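Local coordinates for protein NalP translocator (PDB 1UYN) that forms the outer-membrane beta-barrel of an autotransporter, a hydrophilic pore through which the secreted protease passenger domain is translocated to the bacterial cell surface, at residues 61-72 with 86-97. Residues are numbered along the deposited sequence; the frame is centred on the assembly and turned at random.
Sequences VEGKMRGSTQTV and ATLGMGRSTWSE. With CXE (pentaethylene glycol monodecyl ether), chain B.
Trp95 sends CG away from its own backbone N (chi1 165°), and with chi2 at -92° the indole swings across to the neighbouring strand and lies against the backbone at Gly63 and Lys64. Lys64 N sits over one face, 3.8 Å above the ring plane and offset toward the rim, while Met65 CB comes within 4.1 Å of Trp95 CE3. The ring's rotation is further fixed from its own strand: Trp95 NE1 donates to Glu97 OE2 at 2.8 Å, leaving in the indole plane but meeting the carboxylate from above. Val61 CG1 then packs on Glu97 CD at 3.5 Å. Segments 62-72 and 86-97 belong to the antiparallel hairpin of strands 62-79 and 82-97 in the twelve-stranded autotransporter barrel, with hydrogen-bonded pairs running from Lys64–Ser96 to Val72–Leu88. The face carrying Met65, Ser93 and Trp95 looks into the barrel, where helix 12-34 meets all three. There Gly67, Gly89 and Gly91 bring no side chain, and Thr71 CG2 lies 3.8 Å from Gly89 CA; Thr69 OG1 is hydrogen-bonded to Arg28 NE of that helix. Gln70, Val72, Leu88 and Met90 point to the other face, where the detergent pentaethylene glycol monodecyl ether lies along both strands. Its decyl chain touches Gln70 CG through C3 at 3.6 Å, and the start of the glycol part meets Val72 CB through C12 at 3.5 Å. Gln70 OE1 hydrogen-bonds to Thr49 OG1 on strand 43-57.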
loop_
_atom_site.group_PDB
_atom_site.type_symbol
_atom_site.label_atom_id
_atom_site.label_comp_id
_atom_site.label_asym_id
_atom_site.label_seq_id
_atom_site.Cartn_x
_atom_site.Cartn_y
_atom_site.Cartn_z
ATOM N N VAL A 61 4.280 18.217 -12.384
ATOM C CA VAL A 61 3.003 18.507 -11.756
ATOM C C VAL A 61 3.033 18.092 -10.295
ATOM O O VAL A 61 3.139 16.908 -10.018
ATOM C CB VAL A 61 1.881 17.748 -12.503
ATOM C CG1 VAL A 61 0.521 18.206 -12.058
ATOM C CG2 VAL A 61 2.029 17.933 -14.015
ATOM N N GLU A 62 2.945 19.057 -9.369
ATOM C CA GLU A 62 2.771 18.749 -7.932
ATOM C C GLU A 62 1.332 18.412 -7.636
ATOM O O GLU A 62 0.426 19.002 -8.196
ATOM C CB GLU A 62 3.213 19.895 -6.956
ATOM C CG GLU A 62 3.842 19.367 -5.629
ATOM C CD GLU A 62 3.757 20.327 -4.421
ATOM O OE1 GLU A 62 2.655 20.490 -3.845
ATOM O OE2 GLU A 62 4.798 20.908 -4.011
ATOM N N GLY A 63 1.143 17.494 -6.704
ATOM C CA GLY A 63 -0.170 17.086 -6.282
ATOM C C GLY A 63 -0.190 16.654 -4.846
ATOM O O GLY A 63 0.860 16.563 -4.193
ATOM N N LYS A 64 -1.398 16.430 -4.336
ATOM C CA LYS A 64 -1.580 16.105 -2.941
ATOM C C LYS A 64 -2.497 14.897 -2.871
ATOM O O LYS A 64 -3.658 14.942 -3.283
ATOM C CB LYS A 64 -2.149 17.305 -2.163
ATOM C CG LYS A 64 -1.089 18.307 -1.695
ATOM C CD LYS A 64 -1.627 19.733 -1.444
ATOM C CE LYS A 64 -0.578 20.620 -0.737
ATOM N NZ LYS A 64 -0.654 22.100 -1.085
ATOM N N MET A 65 -1.954 13.807 -2.356
ATOM C CA MET A 65 -2.736 12.602 -2.104
ATOM C C MET A 65 -3.164 12.526 -0.636
ATOM O O MET A 65 -2.419 12.876 0.270
ATOM C CB MET A 65 -1.908 11.373 -2.445
ATOM C CG MET A 65 -0.602 11.353 -1.676
ATOM S SD MET A 65 0.813 11.129 -2.707
ATOM C CE MET A 65 0.420 9.181 -3.103
ATOM N N ARG A 66 -4.377 12.066 -0.431
ATOM C CA ARG A 66 -4.890 11.745 0.889
ATOM C C ARG A 66 -5.613 10.432 0.718
ATOM O O ARG A 66 -6.169 10.134 -0.325
ATOM C CB ARG A 66 -5.863 12.819 1.397
ATOM C CG ARG A 66 -5.224 14.030 2.090
ATOM C CD ARG A 66 -6.225 15.200 2.367
ATOM N NE ARG A 66 -5.707 16.233 3.285
ATOM C CZ ARG A 66 -6.310 17.421 3.530
ATOM N NH1 ARG A 66 -7.464 17.741 2.932
ATOM N NH2 ARG A 66 -5.758 18.307 4.380
ATOM N N GLY A 67 -5.605 9.615 1.736
ATOM C CA GLY A 67 -6.169 8.301 1.566
ATOM C C GLY A 67 -6.529 7.656 2.867
ATOM O O GLY A 67 -5.833 7.785 3.832
ATOM N N SER A 68 -7.620 6.912 2.829
ATOM C CA SER A 68 -8.109 6.130 3.931
ATOM C C SER A 68 -8.489 4.726 3.476
ATOM O O SER A 68 -9.228 4.565 2.530
ATOM C CB SER A 68 -9.351 6.812 4.448
ATOM O OG SER A 68 -9.765 6.210 5.652
ATOM N N THR A 69 -8.070 3.713 4.204
ATOM C CA THR A 69 -8.357 2.333 3.840
ATOM C C THR A 69 -8.810 1.579 5.051
ATOM O O THR A 69 -8.074 1.515 6.011
ATOM C CB THR A 69 -7.077 1.665 3.333
ATOM O OG1 THR A 69 -6.516 2.446 2.276
ATOM C CG2 THR A 69 -7.392 0.291 2.691
ATOM N N GLN A 70 -10.020 1.017 5.023
ATOM C CA GLN A 70 -10.446 0.064 6.065
ATOM C C GLN A 70 -10.205 -1.342 5.572
ATOM O O GLN A 70 -10.485 -1.657 4.422
ATOM C CB GLN A 70 -11.899 0.209 6.453
ATOM C CG GLN A 70 -12.430 1.657 6.491
ATOM C CD GLN A 70 -11.584 2.583 7.306
ATOM O OE1 GLN A 70 -11.481 2.418 8.519
ATOM N NE2 GLN A 70 -10.973 3.560 6.651
ATOM N N THR A 71 -9.635 -2.165 6.439
ATOM C CA THR A 71 -9.374 -3.551 6.118
ATOM C C THR A 71 -9.867 -4.422 7.235
ATOM O O THR A 71 -9.708 -4.083 8.404
ATOM C CB THR A 71 -7.854 -3.781 5.915
ATOM O OG1 THR A 71 -7.129 -3.315 7.070
ATOM C CG2 THR A 71 -7.339 -2.928 4.752
ATOM N N VAL A 72 -10.456 -5.544 6.868
ATOM C CA VAL A 72 -10.682 -6.644 7.785
ATOM C C VAL A 72 -9.902 -7.825 7.238
ATOM O O VAL A 72 -9.776 -7.974 6.034
ATOM C CB VAL A 72 -12.143 -6.961 7.927
ATOM C CG1 VAL A 72 -12.346 -8.205 8.749
ATOM C CG2 VAL A 72 -12.848 -5.830 8.604
ATOM N N ALA A 86 -5.323 -13.426 4.786
ATOM C CA ALA A 86 -6.218 -13.000 3.768
ATOM C C ALA A 86 -6.926 -11.772 4.345
ATOM O O ALA A 86 -7.438 -11.767 5.471
ATOM C CB ALA A 86 -7.176 -14.122 3.414
ATOM N N THR A 87 -6.932 -10.715 3.543
ATOM C CA THR A 87 -7.486 -9.428 3.954
ATOM C C THR A 87 -8.299 -8.835 2.835
ATOM O O THR A 87 -8.020 -9.016 1.651
ATOM C CB THR A 87 -6.365 -8.464 4.384
ATOM O OG1 THR A 87 -5.990 -8.760 5.740
ATOM C CG2 THR A 87 -6.863 -7.035 4.462
ATOM N N LEU A 88 -9.342 -8.155 3.242
ATOM C CA LEU A 88 -10.207 -7.445 2.325
ATOM C C LEU A 88 -10.198 -5.982 2.708
ATOM O O LEU A 88 -10.275 -5.618 3.867
ATOM C CB LEU A 88 -11.584 -8.032 2.365
ATOM C CG LEU A 88 -12.200 -8.181 0.989
ATOM C CD1 LEU A 88 -13.022 -9.474 0.831
ATOM C CD2 LEU A 88 -13.078 -6.926 0.786
ATOM N N GLY A 89 -10.026 -5.153 1.685
ATOM C CA GLY A 89 -9.715 -3.761 1.869
ATOM C C GLY A 89 -10.625 -2.973 0.982
ATOM O O GLY A 89 -10.744 -3.283 -0.210
ATOM N N MET A 90 -11.244 -1.957 1.589
ATOM C CA MET A 90 -11.955 -0.913 0.886
ATOM C C MET A 90 -11.310 0.446 1.153
ATOM O O MET A 90 -11.064 0.849 2.284
ATOM C CB MET A 90 -13.426 -0.981 1.229
ATOM C CG MET A 90 -13.981 -2.366 0.840
ATOM S SD MET A 90 -15.832 -2.683 0.847
ATOM C CE MET A 90 -15.948 -4.615 0.581
ATOM N N GLY A 91 -11.000 1.128 0.061
ATOM C CA GLY A 91 -10.234 2.348 0.067
ATOM C C GLY A 91 -10.970 3.541 -0.514
ATOM O O GLY A 91 -11.796 3.453 -1.397
ATOM N N ARG A 92 -10.652 4.692 0.013
ATOM C CA ARG A 92 -11.063 5.907 -0.608
ATOM C C ARG A 92 -9.866 6.819 -0.511
ATOM O O ARG A 92 -9.319 7.007 0.553
ATOM C CB ARG A 92 -12.262 6.492 0.117
ATOM C CG ARG A 92 -12.390 7.981 -0.063
ATOM C CD ARG A 92 -13.444 8.402 -1.035
ATOM N NE ARG A 92 -14.674 8.706 -0.305
ATOM C CZ ARG A 92 -15.881 8.672 -0.856
ATOM N NH1 ARG A 92 -16.028 8.361 -2.159
ATOM N NH2 ARG A 92 -16.943 8.957 -0.097
ATOM N N SER A 93 -9.461 7.376 -1.635
ATOM C CA SER A 93 -8.293 8.227 -1.662
ATOM C C SER A 93 -8.585 9.420 -2.562
ATOM O O SER A 93 -9.538 9.378 -3.330
ATOM C CB SER A 93 -7.092 7.426 -2.147
ATOM O OG SER A 93 -7.005 7.516 -3.551
ATOM N N THR A 94 -7.822 10.501 -2.433
ATOM C CA THR A 94 -7.948 11.611 -3.383
ATOM C C THR A 94 -6.605 12.066 -3.918
ATOM O O THR A 94 -5.573 11.689 -3.411
ATOM C CB THR A 94 -8.679 12.783 -2.780
ATOM O OG1 THR A 94 -7.970 13.244 -1.633
ATOM C CG2 THR A 94 -10.025 12.344 -2.282
ATOM N N TRP A 95 -6.649 12.845 -4.982
ATOM C CA TRP A 95 -5.464 13.403 -5.584
ATOM C C TRP A 95 -5.807 14.815 -6.184
ATOM O O TRP A 95 -6.754 14.992 -6.931
ATOM C CB TRP A 95 -4.919 12.441 -6.635
ATOM C CG TRP A 95 -3.931 13.128 -7.528
ATOM C CD1 TRP A 95 -4.205 13.752 -8.701
ATOM C CD2 TRP A 95 -2.539 13.354 -7.264
ATOM N NE1 TRP A 95 -3.063 14.315 -9.205
ATOM C CE2 TRP A 95 -2.022 14.081 -8.349
ATOM C CE3 TRP A 95 -1.671 12.997 -6.222
ATOM C CZ2 TRP A 95 -0.686 14.481 -8.428
ATOM C CZ3 TRP A 95 -0.326 13.391 -6.300
ATOM C CH2 TRP A 95 0.145 14.133 -7.393
ATOM N N SER A 96 -4.992 15.802 -5.841
ATOM C CA SER A 96 -5.198 17.191 -6.248
ATOM C C SER A 96 -4.036 17.690 -7.062
ATOM O O SER A 96 -2.934 17.243 -6.876
ATOM C CB SER A 96 -5.313 18.091 -5.020
ATOM O OG SER A 96 -6.659 18.322 -4.763
ATOM N N GLU A 97 -4.299 18.675 -7.904
ATOM C CA GLU A 97 -3.324 19.262 -8.819
ATOM C C GLU A 97 -3.801 20.672 -9.124
ATOM O O GLU A 97 -4.933 21.029 -8.770
ATOM C CB GLU A 97 -3.365 18.526 -10.134
ATOM C CG GLU A 97 -2.431 17.366 -10.246
ATOM C CD GLU A 97 -2.606 16.631 -11.568
ATOM O OE1 GLU A 97 -3.066 17.247 -12.541
ATOM O OE2 GLU A 97 -2.280 15.428 -11.634
HETATM C C1 CXE B . -13.644 3.464 3.333
HETATM C C2 CXE B . -14.925 2.884 3.912
HETATM C C3 CXE B . -14.963 1.354 3.888
HETATM C C4 CXE B . -15.816 0.765 5.015
HETATM C C5 CXE B . -15.949 -0.752 4.883
HETATM C C6 CXE B . -15.058 -1.597 5.813
HETATM C C7 CXE B . -14.199 -2.647 5.068
HETATM C C8 CXE B . -14.401 -4.077 5.584
HETATM C C9 CXE B . -14.326 -5.214 4.542
HETATM C C10 CXE B . -15.501 -6.204 4.690
HETATM O O11 CXE B . -15.156 -7.589 4.569
HETATM C C12 CXE B . -14.657 -8.133 5.790
HETATM C C13 CXE B . -14.213 -9.595 5.664
HETATM O O14 CXE B . -12.842 -9.840 5.212
HETATM C C15 CXE B . -12.327 -11.117 5.678
HETATM C C16 CXE B . -11.183 -11.722 4.852
HETATM O O17 CXE B . -11.567 -12.917 4.158
HETATM C C18 CXE B . -11.319 -14.146 4.849
HETATM C C19 CXE B . -11.679 -15.339 3.959
HETATM O O20 CXE B . -11.542 -16.596 4.655
HETATM C C21 CXE B . -11.474 -17.716 3.760
HETATM C C22 CXE B . -12.138 -18.971 4.319
HETATM O O23 CXE B . -11.146 -19.878 4.799
HETATM C C24 CXE B . -11.000 -21.130 4.117
HETATM C C25 CXE B . -9.915 -22.009 4.760
HETATM O O26 CXE B . -8.701 -21.955 4.014
#